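Local coordinates for flavodoxin (Bacillus cereus, PDB 6FSG), which carries FMN and probably serves as a low-potential electron donor to a number of redox enzymes, at residues Y98-D103 with G120-E124. Numbering follows the deposited sequence.
Sequences YGVAVD and GLKVE. With FMN (flavin mononucleotide), chain B.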
loop_
_atom_site.group_PDB
_atom_site.type_symbol
_atom_site.label_atom_id
_atom_site.label_comp_id
_atom_site.label_asym_id
_atom_site.label_seq_id
_atom_site.Cartn_x
_atom_site.Cartn_y
_atom_site.Cartn_z
ATOM N N TYR A 98 -9.187 0.752 14.004
ATOM C CA TYR A 98 -8.222 -0.279 13.640
ATOM C C TYR A 98 -7.887 -0.225 12.158
ATOM O O TYR A 98 -8.764 -0.400 11.306
ATOM C CB TYR A 98 -8.840 -1.629 13.973
ATOM C CG TYR A 98 -8.039 -2.850 13.599
ATOM C CD1 TYR A 98 -7.015 -3.305 14.416
ATOM C CD2 TYR A 98 -8.331 -3.580 12.454
ATOM C CE1 TYR A 98 -6.300 -4.446 14.106
ATOM C CE2 TYR A 98 -7.606 -4.738 12.129
ATOM C CZ TYR A 98 -6.593 -5.157 12.964
ATOM O OH TYR A 98 -5.856 -6.288 12.685
ATOM N N GLY A 99 -6.607 -0.022 11.848
ATOM C CA GLY A 99 -6.131 -0.054 10.476
ATOM C C GLY A 99 -6.743 0.975 9.554
ATOM O O GLY A 99 -6.696 0.799 8.328
ATOM N N VAL A 100 -7.288 2.069 10.100
ATOM C CA VAL A 100 -8.038 2.982 9.247
ATOM C C VAL A 100 -7.130 3.736 8.270
ATOM O O VAL A 100 -7.626 4.269 7.280
ATOM C CB VAL A 100 -8.990 3.926 10.012
ATOM C CG1 VAL A 100 -10.111 3.133 10.716
ATOM C CG2 VAL A 100 -8.248 4.827 10.984
ATOM N N ALA A 101 -5.813 3.787 8.489
ATOM C CA ALA A 101 -4.939 4.333 7.451
ATOM C C ALA A 101 -5.114 3.595 6.126
ATOM O O ALA A 101 -5.008 4.200 5.052
ATOM C CB ALA A 101 -3.480 4.248 7.891
ATOM N N VAL A 102 -5.339 2.278 6.182
ATOM C CA VAL A 102 -5.595 1.500 4.970
ATOM C C VAL A 102 -6.851 2.008 4.279
ATOM O O VAL A 102 -6.857 2.249 3.065
ATOM C CB VAL A 102 -5.679 -0.003 5.311
ATOM C CG1 VAL A 102 -6.167 -0.808 4.124
ATOM C CG2 VAL A 102 -4.315 -0.509 5.811
ATOM N N ASP A 103 -7.930 2.191 5.044
ATOM C CA ASP A 103 -9.196 2.656 4.490
ATOM C C ASP A 103 -9.087 4.077 3.938
ATOM O O ASP A 103 -9.681 4.389 2.897
ATOM C CB ASP A 103 -10.253 2.562 5.588
ATOM C CG ASP A 103 -10.423 1.148 6.102
ATOM O OD1 ASP A 103 -10.833 0.279 5.302
ATOM O OD2 ASP A 103 -10.109 0.915 7.286
ATOM N N GLY A 120 -8.693 -4.034 1.322
ATOM C CA GLY A 120 -7.520 -3.704 2.112
ATOM C C GLY A 120 -7.076 -4.891 2.953
ATOM O O GLY A 120 -7.897 -5.599 3.539
ATOM N N LEU A 121 -5.758 -5.100 3.022
ATOM C CA LEU A 121 -5.168 -6.184 3.802
ATOM C C LEU A 121 -4.661 -5.617 5.124
ATOM O O LEU A 121 -3.766 -4.762 5.137
ATOM C CB LEU A 121 -4.026 -6.861 3.038
ATOM C CG LEU A 121 -3.216 -7.907 3.828
ATOM C CD1 LEU A 121 -4.073 -9.065 4.373
ATOM C CD2 LEU A 121 -2.048 -8.480 3.031
ATOM N N LYS A 122 -5.232 -6.098 6.230
ATOM C CA LYS A 122 -4.865 -5.659 7.569
ATOM C C LYS A 122 -4.318 -6.839 8.357
ATOM O O LYS A 122 -4.981 -7.876 8.469
ATOM C CB LYS A 122 -6.084 -5.094 8.298
ATOM C CG LYS A 122 -6.611 -3.811 7.683
ATOM C CD LYS A 122 -7.833 -3.310 8.408
ATOM C CE LYS A 122 -8.356 -2.020 7.795
ATOM N NZ LYS A 122 -9.442 -1.385 8.632
ATOM N N VAL A 123 -3.134 -6.663 8.939
ATOM C CA VAL A 123 -2.487 -7.680 9.761
ATOM C C VAL A 123 -2.241 -7.087 11.141
ATOM O O VAL A 123 -1.834 -5.929 11.261
ATOM C CB VAL A 123 -1.162 -8.140 9.111
ATOM C CG1 VAL A 123 -0.296 -8.911 10.104
ATOM C CG2 VAL A 123 -1.437 -8.991 7.870
ATOM N N GLU A 124 -2.488 -7.884 12.180
ATOM C CA GLU A 124 -2.263 -7.467 13.562
ATOM C C GLU A 124 -0.777 -7.522 13.900
ATOM O O GLU A 124 -0.175 -8.599 13.905
ATOM C CB GLU A 124 -3.031 -8.407 14.493
ATOM C CG GLU A 124 -2.911 -8.109 15.979
ATOM C CD GLU A 124 -3.903 -7.069 16.445
ATOM O OE1 GLU A 124 -4.963 -6.930 15.795
ATOM O OE2 GLU A 124 -3.631 -6.394 17.465
HETATM N N1 FMN B . -3.099 1.089 15.171
HETATM C C2 FMN B . -4.383 1.082 14.717
HETATM O O2 FMN B . -4.736 0.078 14.104
HETATM N N3 FMN B . -5.196 2.193 14.907
HETATM C C4 FMN B . -4.731 3.349 15.507
HETATM O O4 FMN B . -5.517 4.316 15.631
HETATM C C4A FMN B . -3.389 3.343 15.960
HETATM N N5 FMN B . -2.800 4.433 16.581
HETATM C C5A FMN B . -1.476 4.388 17.004
HETATM C C6 FMN B . -0.897 5.471 17.678
HETATM C C7 FMN B . 0.416 5.413 18.155
HETATM C C7M FMN B . 1.024 6.603 18.865
HETATM C C8 FMN B . 1.127 4.217 17.984
HETATM C C8M FMN B . 2.533 4.059 18.485
HETATM C C9 FMN B . 0.538 3.125 17.355
HETATM C C9A FMN B . -0.754 3.202 16.865
HETATM N N10 FMN B . -1.294 2.117 16.207
HETATM C C10 FMN B . -2.604 2.195 15.788
HETATM C "C1'" FMN B . -0.547 0.808 16.071
HETATM C "C2'" FMN B . 0.452 0.673 14.929
HETATM O "O2'" FMN B . -0.165 0.951 13.698
HETATM C "C3'" FMN B . 0.963 -0.775 14.963
HETATM O "O3'" FMN B . 1.874 -0.891 16.026
HETATM C "C4'" FMN B . 1.674 -1.258 13.692
HETATM O "O4'" FMN B . 2.110 -2.610 13.832
HETATM C "C5'" FMN B . 2.888 -0.408 13.348
HETATM O "O5'" FMN B . 3.322 -0.838 12.071
HETATM P P FMN B . 4.860 -0.653 11.767
HETATM O O1P FMN B . 5.035 -0.861 10.288
HETATM O O2P FMN B . 5.607 -1.709 12.515
HETATM O O3P FMN B . 5.252 0.730 12.218
HETATM O O HOH W 1 -6.927 -7.856 10.574
#
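Gly99 faces Lys122 with their CA atoms 6.4 Å apart, and Val102 approaches Gly120 in much the same way, so the loop leading into helix 100-111 and its first turn lie over the end of strand 115-124. Lys122 reaches from the strand to the start of the helix. Its CG stands anti to the carbonyl carbon (chi1 -66°) and the chain beyond is extended, which carries the ammonium group across. There Lys122 NZ donates to Tyr98 O at 2.9 Å, bent from the carbonyl (C=O...N 147°), and forms a salt bridge of 2.7 Å with the syn lone pair of Asp103 OD2. The two bonds hold the ammonium between the Tyr98 carbonyl and the Asp103 carboxylate. Lys122 CE also lies 3.3 Å from Gly99 O, the carbonyl that accepts a hydrogen bond from Val102 N in the first helical turn.

The Tyr98 ring runs past the lysine chain in the opposite direction; Tyr98 CE2 comes 4.0 Å from Lys122 CD. Nearly coplanar with the ring, the Glu124 carboxylate brings Glu124 OE1 to its edge, 3.3 Å from Tyr98 CE1, and a weak hydrogen bond from Tyr98 OH is possible. A water in the ring plane links that hydroxyl to Lys122 O, while Glu124 OE2 accepts a hydrogen bond from Ser93 N. At the helix side, Val102 CG1 packs on Gly120 CA at 3.8 Å.

Gly99 N, at positive phi, donates to FMN O2 at 2.9 Å, with an N-H...O angle of 167°; the same peptide group thus takes Lys122 NZ on its carbonyl and gives its N-H to the flavin. The contact joins helix 100-111 to strand 115-124 within the flavodoxin-fold beta-alpha-beta unit that begins with strand 84-91: Val102 also touches Val87, and Leu121 and Val123 pair with strand 84-91 while their side chains pack against helices 13-26 and 129-144.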